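Long-range contacts in hypothetical protein TT1380 (Thermus thermophilus, PDB 1IUJ), which is of unknown function but binds zinc and belongs to the antibiotic biosynthesis monooxygenase family, so that it may act as a monooxygenase: residues B[23-28]-B[73-78]; B[17-22]-B[48-53]; B[1-6]-B[95-100]. All blocks are in the same frame, centred on the assembly; numbering follows the deposited sequence.

In the fold
From the N terminus, strand 2-8 starts a loop that is closed only when strand 91-100 pairs with it in contact 3, so the other two contacts both fall within its span. Helix 15-29 follows, and successive parts of it serve different partners: residues 17-22 lie on strand 50-56 in contact 2, while residues 23-28 meet the end of helix 69-74 in contact 1. Because their segments alternate along the chain, contacts 1 and 2 cross, and they touch where Arg77 packs on Ala21. Contacts 2 and 3 share one antiparallel sheet through the adjacent strands 50-56 and 2-8, so helix, sheet and zinc-binding turn are tied together.

Contact 1 of 3, residues B[23-28]-B[73-78]; sequences RQRARL and EGHARS. With ZN (zinc ion), chain I.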
loop_
_atom_site.group_PDB
_atom_site.type_symbol
_atom_site.label_atom_id
_atom_site.label_comp_id
_atom_site.label_asym_id
_atom_site.label_seq_id
_atom_site.Cartn_x
_atom_site.Cartn_y
_atom_site.Cartn_z
ATOM N N ARG B 23 11.712 -4.107 12.429
ATOM C CA ARG B 23 12.966 -4.200 11.698
ATOM C C ARG B 23 13.431 -5.659 11.707
ATOM O O ARG B 23 13.936 -6.182 10.692
ATOM C CB ARG B 23 13.985 -3.273 12.347
ATOM C CG ARG B 23 15.346 -3.228 11.677
ATOM C CD ARG B 23 16.209 -2.112 12.214
ATOM N NE ARG B 23 16.392 -1.021 11.247
ATOM C CZ ARG B 23 15.635 0.080 11.158
ATOM N NH1 ARG B 23 15.928 0.996 10.234
ATOM N NH2 ARG B 23 14.595 0.285 11.976
ATOM N N GLN B 24 13.229 -6.319 12.845
ATOM C CA GLN B 24 13.572 -7.739 12.971
ATOM C C GLN B 24 12.733 -8.670 12.085
ATOM O O GLN B 24 13.259 -9.622 11.522
ATOM C CB GLN B 24 13.544 -8.170 14.427
ATOM C CG GLN B 24 14.910 -8.038 15.077
ATOM C CD GLN B 24 14.855 -7.294 16.384
ATOM O OE1 GLN B 24 14.933 -7.905 17.454
ATOM N NE2 GLN B 24 14.740 -5.970 16.311
ATOM N N ARG B 25 11.441 -8.383 11.936
ATOM C CA ARG B 25 10.567 -9.196 11.102
ATOM C C ARG B 25 10.959 -9.116 9.636
ATOM O O ARG B 25 10.903 -10.124 8.922
ATOM C CB ARG B 25 9.114 -8.768 11.271
ATOM C CG ARG B 25 8.472 -9.267 12.522
ATOM C CD ARG B 25 7.015 -8.868 12.634
ATOM N NE ARG B 25 6.199 -9.189 11.458
ATOM C CZ ARG B 25 4.902 -9.491 11.531
ATOM N NH1 ARG B 25 4.368 -9.554 12.739
ATOM N NH2 ARG B 25 4.164 -9.770 10.433
ATOM N N ALA B 26 11.378 -7.933 9.189
ATOM C CA ALA B 26 11.798 -7.786 7.807
ATOM C C ALA B 26 13.056 -8.643 7.599
ATOM O O ALA B 26 13.240 -9.179 6.538
ATOM C CB ALA B 26 12.056 -6.322 7.459
ATOM N N ARG B 27 13.899 -8.766 8.628
ATOM C CA ARG B 27 15.103 -9.601 8.534
ATOM C C ARG B 27 14.769 -11.081 8.274
ATOM O O ARG B 27 15.421 -11.737 7.464
ATOM C CB ARG B 27 15.993 -9.445 9.779
ATOM C CG ARG B 27 16.837 -8.170 9.744
ATOM C CD ARG B 27 17.412 -7.754 11.089
ATOM N NE ARG B 27 18.759 -8.263 11.336
ATOM C CZ ARG B 27 19.090 -9.094 12.326
ATOM N NH1 ARG B 27 20.356 -9.479 12.465
ATOM N NH2 ARG B 27 18.166 -9.542 13.182
ATOM N N LEU B 28 13.739 -11.590 8.942
ATOM C CA LEU B 28 13.394 -13.010 8.848
ATOM C C LEU B 28 12.712 -13.391 7.527
ATOM O O LEU B 28 12.754 -14.559 7.135
ATOM C CB LEU B 28 12.515 -13.431 10.038
ATOM C CG LEU B 28 13.220 -13.607 11.384
ATOM C CD1 LEU B 28 12.250 -13.494 12.520
ATOM C CD2 LEU B 28 13.930 -14.961 11.425
ATOM N N GLU B 73 8.656 -16.839 14.345
ATOM C CA GLU B 73 9.649 -16.085 15.108
ATOM C C GLU B 73 9.448 -14.572 14.959
ATOM O O GLU B 73 9.632 -13.808 15.928
ATOM C CB GLU B 73 11.080 -16.473 14.701
ATOM C CG GLU B 73 12.124 -15.705 15.520
ATOM C CD GLU B 73 13.506 -16.346 15.581
ATOM O OE1 GLU B 73 13.896 -17.104 14.673
ATOM O OE2 GLU B 73 14.226 -16.053 16.563
ATOM N N GLY B 74 9.126 -14.148 13.737
ATOM C CA GLY B 74 8.896 -12.744 13.433
ATOM C C GLY B 74 7.785 -12.225 14.328
ATOM O O GLY B 74 7.866 -11.123 14.859
ATOM N N HIS B 75 6.765 -13.039 14.544
ATOM C CA HIS B 75 5.693 -12.647 15.454
ATOM C C HIS B 75 6.070 -12.568 16.949
ATOM O O HIS B 75 5.312 -12.024 17.765
ATOM C CB HIS B 75 4.435 -13.451 15.171
ATOM C CG HIS B 75 3.720 -12.975 13.955
ATOM N ND1 HIS B 75 4.256 -13.091 12.690
ATOM C CD2 HIS B 75 2.553 -12.301 13.815
ATOM C CE1 HIS B 75 3.442 -12.516 11.822
ATOM N NE2 HIS B 75 2.387 -12.059 12.474
ATOM N N ALA B 76 7.255 -13.047 17.322
ATOM C CA ALA B 76 7.765 -12.726 18.665
ATOM C C ALA B 76 7.997 -11.211 18.877
ATOM O O ALA B 76 8.448 -10.810 19.955
ATOM C CB ALA B 76 9.025 -13.540 19.004
ATOM N N ARG B 77 7.644 -10.393 17.866
ATOM C CA ARG B 77 7.675 -8.914 17.917
ATOM C C ARG B 77 6.652 -8.284 18.875
ATOM O O ARG B 77 6.951 -8.103 20.055
ATOM C CB ARG B 77 7.510 -8.286 16.522
ATOM C CG ARG B 77 6.511 -8.977 15.578
ATOM C CD ARG B 77 5.038 -8.684 15.806
ATOM N NE ARG B 77 4.389 -9.791 16.512
ATOM C CZ ARG B 77 3.074 -9.953 16.669
ATOM N NH1 ARG B 77 2.619 -11.012 17.335
ATOM N NH2 ARG B 77 2.216 -9.069 16.175
ATOM N N SER B 78 5.469 -7.934 18.358
ATOM C CA SER B 78 4.351 -7.403 19.146
ATOM C C SER B 78 3.806 -8.445 20.128
ATOM O O SER B 78 2.782 -8.232 20.796
ATOM C CB SER B 78 3.235 -6.836 18.240
ATOM O OG SER B 78 1.932 -7.240 18.669
HETATM ZN ZN ZN I . 0.693 -11.240 11.727
HETATM O O HOH W 1 0.856 -9.071 12.676
#
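Arg25 NH1 sits over one face of the His75 ring, 3.1 Å above its plane and near its centre, the guanidinium tilted 44° to it. The bend of the arginine at chi3 (51°) turns the guanidinium toward the ring. Arg25 NH1 lies 3.2 Å from His75 NE2, but NE2 has its lone pair on the zinc ion and is not an acceptor for it; His75 NE2 is 2.0 Å from the metal, and a water is a further ligand. His75 ND1 is hydrogen-bonded to Phe71 O, and the ring also stacks on Phe71, so both ring nitrogens are engaged and its rotation is fixed.

The site is carried by the chain leaving helix 69-74, where Gly74 to Arg77 form a type I beta turn against helix 15-29 of this ferredoxin-like fold. Arg77 braces that turn side-on. Its NE and NH1 both grip His75 O, with Arg77 NE 2.7 Å and Arg77 NH1 2.9 Å from that oxygen. The acceptor lies in the guanidinium plane; Arg77 NH1 meets a lone pair of His75 O in the carbonyl plane, whereas Arg77 NE approaches from above that plane.

Van der Waals contacts of Leu28 close the other end: CD1 lies against the Gly74 backbone, 3.4 Å from Gly74 N, and on Glu73 CG at 3.7 Å, the leucine and glutamate crossing at about a right angle. With no side chain on Gly74, the backbones draw close, Arg25 CA being 4.6 Å from Gly74 CA.

Contact 2 of 3, residues B[17-22]-B[48-53]; sequences QFEEAF and DPYVVM
Tyr50 reaches from strand 50-56 to helix 15-29 and touches Phe18 and Glu19 in turn. Its CB already lies near the rim of the Phe18 ring, and Tyr50 CG comes 3.9 Å from Phe18 CE2. With Tyr50 CG anti to its own carbonyl carbon (chi1 -89°), the ring extends toward the helix. Further out, Tyr50 CD2 makes the closest approach of the two rings, 3.6 Å from Phe18 CE2. Phe18 CD2 lies over one tyrosine face, offset toward the rim, but with planes 54° apart the rings meet obliquely. Tyr50 CE2 then passes the aliphatic part of the glutamate, 3.9 Å from Glu19 CG, and at the tip Tyr50 OH donates a short hydrogen bond to Glu19 OE2, 2.6 Å long. The acceptor oxygen lies at the tyrosine ring edge, in its plane, and offers the lone pair pointing away from its carboxylate partner.

Two residues further along the strand, Val52 faces the helix too. It packs against the Phe22 ring and also meets the edge of the Phe18 ring, Val52 CG2 being 4.3 Å from Phe18 CZ. Helix and strand run nearly parallel, 10° apart, as the helical layer packs on one face of the antiparallel sheet of the ferredoxin-like fold, the subunit architecture of dimeric alpha-beta barrels. Ile8 of strand 2-8 and Val40 of strand 35-43 extend the apolar layer. The glutamate packs on Val98 of the second subunit. The hydroxyl of the buried Tyr50 thus has a carboxylate oxygen to accept its hydrogen bond, and this directed bond fixes the far end of a ring otherwise held by apolar contacts.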
loop_
_atom_site.group_PDB
_atom_site.type_symbol
_atom_site.label_atom_id
_atom_site.label_comp_id
_atom_site.label_asym_id
_atom_site.label_seq_id
_atom_site.Cartn_x
_atom_site.Cartn_y
_atom_site.Cartn_z
ATOM N N GLN B 17 9.200 1.633 19.334
ATOM C CA GLN B 17 9.349 0.249 19.712
ATOM C C GLN B 17 8.770 -0.672 18.635
ATOM O O GLN B 17 9.373 -1.707 18.330
ATOM C CB GLN B 17 8.707 -0.035 21.070
ATOM C CG GLN B 17 9.150 -1.364 21.650
ATOM C CD GLN B 17 8.213 -1.888 22.711
ATOM O OE1 GLN B 17 7.479 -1.123 23.328
ATOM N NE2 GLN B 17 8.223 -3.203 22.913
ATOM N N PHE B 18 7.622 -0.276 18.068
ATOM C CA PHE B 18 7.008 -1.018 16.974
ATOM C C PHE B 18 7.982 -1.093 15.804
ATOM O O PHE B 18 8.204 -2.163 15.254
ATOM C CB PHE B 18 5.693 -0.352 16.531
ATOM C CG PHE B 18 5.123 -0.942 15.286
ATOM C CD1 PHE B 18 4.324 -2.057 15.364
ATOM C CD2 PHE B 18 5.419 -0.399 14.024
ATOM C CE1 PHE B 18 3.795 -2.637 14.221
ATOM C CE2 PHE B 18 4.908 -0.961 12.869
ATOM C CZ PHE B 18 4.087 -2.093 12.968
ATOM N N GLU B 19 8.574 0.041 15.434
ATOM C CA GLU B 19 9.508 0.055 14.306
ATOM C C GLU B 19 10.740 -0.828 14.560
ATOM O O GLU B 19 11.195 -1.540 13.657
ATOM C CB GLU B 19 9.917 1.494 13.962
ATOM C CG GLU B 19 8.811 2.295 13.273
ATOM C CD GLU B 19 9.258 3.669 12.819
ATOM O OE1 GLU B 19 10.476 3.873 12.566
ATOM O OE2 GLU B 19 8.382 4.545 12.690
ATOM N N GLU B 20 11.245 -0.775 15.796
ATOM C CA GLU B 20 12.447 -1.505 16.218
ATOM C C GLU B 20 12.123 -2.981 16.169
ATOM O O GLU B 20 12.893 -3.776 15.629
ATOM C CB GLU B 20 12.830 -1.103 17.655
ATOM C CG GLU B 20 14.322 -0.874 17.921
ATOM C CD GLU B 20 14.601 -0.099 19.226
ATOM O OE1 GLU B 20 15.738 -0.199 19.771
ATOM O OE2 GLU B 20 13.691 0.605 19.729
ATOM N N ALA B 21 10.954 -3.339 16.697
ATOM C CA ALA B 21 10.468 -4.709 16.653
ATOM C C ALA B 21 10.254 -5.188 15.210
ATOM O O ALA B 21 10.651 -6.302 14.858
ATOM C CB ALA B 21 9.192 -4.863 17.494
ATOM N N PHE B 22 9.659 -4.358 14.357
ATOM C CA PHE B 22 9.436 -4.763 12.974
ATOM C C PHE B 22 10.655 -4.797 12.035
ATOM O O PHE B 22 10.625 -5.427 10.959
ATOM C CB PHE B 22 8.294 -4.016 12.298
ATOM C CG PHE B 22 7.723 -4.802 11.182
ATOM C CD1 PHE B 22 6.484 -5.422 11.304
ATOM C CD2 PHE B 22 8.490 -5.027 10.024
ATOM C CE1 PHE B 22 6.001 -6.191 10.255
ATOM C CE2 PHE B 22 8.023 -5.816 8.969
ATOM C CZ PHE B 22 6.773 -6.394 9.097
ATOM N N ASP B 48 -3.926 7.394 12.591
ATOM C CA ASP B 48 -4.146 6.379 11.552
ATOM C C ASP B 48 -3.138 5.248 11.709
ATOM O O ASP B 48 -2.092 5.425 12.354
ATOM C CB ASP B 48 -4.009 6.992 10.160
ATOM C CG ASP B 48 -5.075 8.021 9.885
ATOM O OD1 ASP B 48 -6.246 7.786 10.288
ATOM O OD2 ASP B 48 -4.819 9.082 9.271
ATOM N N PRO B 49 -3.456 4.078 11.166
ATOM C CA PRO B 49 -2.572 2.919 11.350
ATOM C C PRO B 49 -1.286 2.948 10.509
ATOM O O PRO B 49 -1.258 3.463 9.392
ATOM C CB PRO B 49 -3.464 1.758 10.914
ATOM C CG PRO B 49 -4.332 2.392 9.816
ATOM C CD PRO B 49 -4.668 3.721 10.399
ATOM N N TYR B 50 -0.224 2.352 11.061
ATOM C CA TYR B 50 0.927 1.943 10.240
ATOM C C TYR B 50 0.442 0.928 9.206
ATOM O O TYR B 50 -0.544 0.223 9.455
ATOM C CB TYR B 50 2.000 1.268 11.134
ATOM C CG TYR B 50 3.030 2.213 11.734
ATOM C CD1 TYR B 50 2.700 3.062 12.788
ATOM C CD2 TYR B 50 4.328 2.243 11.237
ATOM C CE1 TYR B 50 3.675 3.919 13.345
ATOM C CE2 TYR B 50 5.309 3.103 11.780
ATOM C CZ TYR B 50 4.954 3.928 12.816
ATOM O OH TYR B 50 5.924 4.794 13.329
ATOM N N VAL B 51 1.130 0.878 8.073
ATOM C CA VAL B 51 0.944 -0.217 7.096
ATOM C C VAL B 51 2.227 -0.967 6.848
ATOM O O VAL B 51 3.231 -0.394 6.478
ATOM C CB VAL B 51 0.289 0.270 5.759
ATOM C CG1 VAL B 51 0.251 -0.852 4.731
ATOM C CG2 VAL B 51 -1.115 0.731 6.028
ATOM N N VAL B 52 2.186 -2.290 7.030
ATOM C CA VAL B 52 3.316 -3.118 6.629
ATOM C C VAL B 52 2.901 -3.691 5.281
ATOM O O VAL B 52 1.919 -4.468 5.177
ATOM C CB VAL B 52 3.593 -4.240 7.610
ATOM C CG1 VAL B 52 4.672 -5.166 7.028
ATOM C CG2 VAL B 52 3.940 -3.707 9.021
ATOM N N MET B 53 3.657 -3.329 4.255
ATOM C CA MET B 53 3.300 -3.704 2.895
ATOM C C MET B 53 4.324 -4.692 2.391
ATOM O O MET B 53 5.533 -4.418 2.426
ATOM C CB MET B 53 3.312 -2.489 1.977
ATOM C CG MET B 53 2.918 -2.865 0.578
ATOM S SD MET B 53 2.757 -1.413 -0.406
ATOM C CE MET B 53 4.387 -0.747 -0.341
#

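Contact 3 of 3, residues B[1-6]-B[95-100]; sequences MFVTMN and FEVVLD
Phe95 O is approached by three groups of the first strand. Val3 N donates a hydrogen bond of 2.9 Å to Phe95 O, Phe2 CA brings a CA-H...O contact, and the ring atom Phe2 CD1 lies 3.4 Å from the same oxygen. The antiparallel pairing is continued by Phe95 N to Val3 O and, toward the chain start, by Val97 N to Met1 O, whose N-H...O angle is 171°. Phe2 and Glu96 form a non-hydrogen-bonded pair, Val3 and Phe95 a hydrogen-bonded one.

This joins the first and last strands of the ferredoxin-like fold, the pairing that places the last strand at the edge of the sheet within the chain. Residues 95-100 also pair with a strand of the second subunit, so that the sheet continues across the dimer.

On the Phe2 side, Glu96 folds back at chi2 (-70°) and brings its OE2 to the edge of the Phe2 ring, 3.4 Å from Phe2 CD1; the Phe62 ring of helix 59-66 also meets it, planes at about 45°. On the Val3 side, Val3 CG2 and Val97 CG2 touch at 3.7 Å, and Val97 CG2 also receives Met1 CE at a tight 3.5 Å. Met5 crosses Phe95 at about a right angle, its SD 5.0 Å from the Phe95 ring centroid in an oblique Met-aromatic contact, and Leu41 of the second subunit packs on both.

The Glu96 carboxylate gains no hydrogen bond from Met1 O, since both are acceptors; its charge is probably offset in part by the Met1 amino group, Met1 N being 4.3 Å from Glu96 OE1, and by a long, weak ion pair of OE2 with Lys44 of the second subunit.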
loop_
_atom_site.group_PDB
_atom_site.type_symbol
_atom_site.label_atom_id
_atom_site.label_comp_id
_atom_site.label_asym_id
_atom_site.label_seq_id
_atom_site.Cartn_x
_atom_site.Cartn_y
_atom_site.Cartn_z
ATOM N N MET B 1 2.102 -10.561 -9.368
ATOM C CA MET B 1 2.631 -10.105 -8.045
ATOM C C MET B 1 1.493 -9.917 -7.050
ATOM O O MET B 1 0.437 -9.373 -7.392
ATOM C CB MET B 1 3.477 -8.833 -8.207
ATOM C CG MET B 1 4.388 -8.585 -7.043
ATOM S SD MET B 1 5.556 -7.202 -7.193
ATOM C CE MET B 1 4.454 -5.916 -7.120
ATOM N N PHE B 2 1.696 -10.392 -5.832
ATOM C CA PHE B 2 0.660 -10.439 -4.807
ATOM C C PHE B 2 1.126 -9.530 -3.669
ATOM O O PHE B 2 2.307 -9.527 -3.328
ATOM C CB PHE B 2 0.481 -11.891 -4.348
ATOM C CG PHE B 2 -0.414 -12.075 -3.151
ATOM C CD1 PHE B 2 -1.801 -12.180 -3.307
ATOM C CD2 PHE B 2 0.131 -12.225 -1.884
ATOM C CE1 PHE B 2 -2.647 -12.385 -2.203
ATOM C CE2 PHE B 2 -0.702 -12.441 -0.734
ATOM C CZ PHE B 2 -2.098 -12.525 -0.905
ATOM N N VAL B 3 0.234 -8.702 -3.138
ATOM C CA VAL B 3 0.623 -7.746 -2.107
ATOM C C VAL B 3 -0.273 -7.891 -0.892
ATOM O O VAL B 3 -1.517 -7.981 -1.030
ATOM C CB VAL B 3 0.509 -6.283 -2.644
ATOM C CG1 VAL B 3 0.766 -5.264 -1.565
ATOM C CG2 VAL B 3 1.431 -6.074 -3.823
ATOM N N THR B 4 0.343 -7.866 0.281
ATOM C CA THR B 4 -0.410 -7.745 1.540
ATOM C C THR B 4 -0.167 -6.390 2.174
ATOM O O THR B 4 0.926 -5.828 2.058
ATOM C CB THR B 4 -0.064 -8.830 2.567
ATOM O OG1 THR B 4 1.341 -8.787 2.874
ATOM C CG2 THR B 4 -0.299 -10.210 2.017
ATOM N N MET B 5 -1.211 -5.854 2.784
ATOM C CA MET B 5 -1.088 -4.649 3.601
ATOM C C MET B 5 -1.664 -4.954 4.967
ATOM O O MET B 5 -2.851 -5.223 5.105
ATOM C CB MET B 5 -1.814 -3.469 2.954
ATOM C CG MET B 5 -1.217 -3.083 1.644
ATOM S SD MET B 5 -1.918 -1.526 1.095
ATOM C CE MET B 5 -1.197 -1.511 -0.462
ATOM N N ASN B 6 -0.804 -4.939 5.986
ATOM C CA ASN B 6 -1.243 -5.230 7.340
ATOM C C ASN B 6 -1.350 -3.902 8.033
ATOM O O ASN B 6 -0.321 -3.229 8.241
ATOM C CB ASN B 6 -0.213 -6.110 8.013
ATOM C CG ASN B 6 -0.766 -6.872 9.228
ATOM O OD1 ASN B 6 -0.007 -7.600 9.897
ATOM N ND2 ASN B 6 -2.045 -6.731 9.512
ATOM N N PHE B 95 -3.997 -8.172 -2.200
ATOM C CA PHE B 95 -4.238 -7.646 -3.566
ATOM C C PHE B 95 -3.423 -8.388 -4.603
ATOM O O PHE B 95 -2.350 -8.962 -4.314
ATOM C CB PHE B 95 -3.831 -6.154 -3.703
ATOM C CG PHE B 95 -4.409 -5.237 -2.646
ATOM C CD1 PHE B 95 -3.803 -5.123 -1.390
ATOM C CD2 PHE B 95 -5.538 -4.468 -2.907
ATOM C CE1 PHE B 95 -4.325 -4.284 -0.419
ATOM C CE2 PHE B 95 -6.067 -3.606 -1.935
ATOM C CZ PHE B 95 -5.466 -3.526 -0.685
ATOM N N GLU B 96 -3.895 -8.300 -5.849
ATOM C CA GLU B 96 -3.122 -8.673 -7.023
ATOM C C GLU B 96 -2.755 -7.401 -7.721
ATOM O O GLU B 96 -3.612 -6.509 -7.885
ATOM C CB GLU B 96 -3.960 -9.567 -7.932
ATOM C CG GLU B 96 -4.088 -10.985 -7.388
ATOM C CD GLU B 96 -2.805 -11.791 -7.438
ATOM O OE1 GLU B 96 -1.923 -11.524 -8.293
ATOM O OE2 GLU B 96 -2.696 -12.719 -6.594
ATOM N N VAL B 97 -1.508 -7.305 -8.155
ATOM C CA VAL B 97 -1.063 -6.108 -8.880
ATOM C C VAL B 97 -1.626 -6.141 -10.298
ATOM O O VAL B 97 -1.431 -7.145 -11.017
ATOM C CB VAL B 97 0.479 -6.010 -8.906
ATOM C CG1 VAL B 97 0.939 -4.838 -9.793
ATOM C CG2 VAL B 97 1.019 -5.851 -7.533
ATOM N N VAL B 98 -2.326 -5.081 -10.711
ATOM C CA VAL B 98 -2.931 -5.034 -12.058
ATOM C C VAL B 98 -2.173 -4.099 -13.000
ATOM O O VAL B 98 -2.252 -4.242 -14.226
ATOM C CB VAL B 98 -4.469 -4.776 -12.051
ATOM C CG1 VAL B 98 -5.183 -5.960 -11.459
ATOM C CG2 VAL B 98 -4.822 -3.561 -11.282
ATOM N N LEU B 99 -1.431 -3.166 -12.427
ATOM C CA LEU B 99 -0.622 -2.218 -13.215
ATOM C C LEU B 99 0.570 -1.857 -12.364
ATOM O O LEU B 99 0.451 -1.636 -11.156
ATOM C CB LEU B 99 -1.417 -0.968 -13.574
ATOM C CG LEU B 99 -1.013 -0.232 -14.858
ATOM C CD1 LEU B 99 -1.383 -1.059 -16.121
ATOM C CD2 LEU B 99 -1.700 1.144 -14.929
ATOM N N ASP B 100 1.734 -1.788 -13.004
ATOM C CA ASP B 100 2.963 -1.417 -12.334
ATOM C C ASP B 100 3.775 -0.602 -13.322
ATOM O O ASP B 100 4.084 -1.082 -14.411
ATOM C CB ASP B 100 3.697 -2.700 -11.939
ATOM C CG ASP B 100 4.985 -2.470 -11.168
ATOM O OD1 ASP B 100 5.421 -1.299 -10.984
ATOM O OD2 ASP B 100 5.628 -3.438 -10.690
#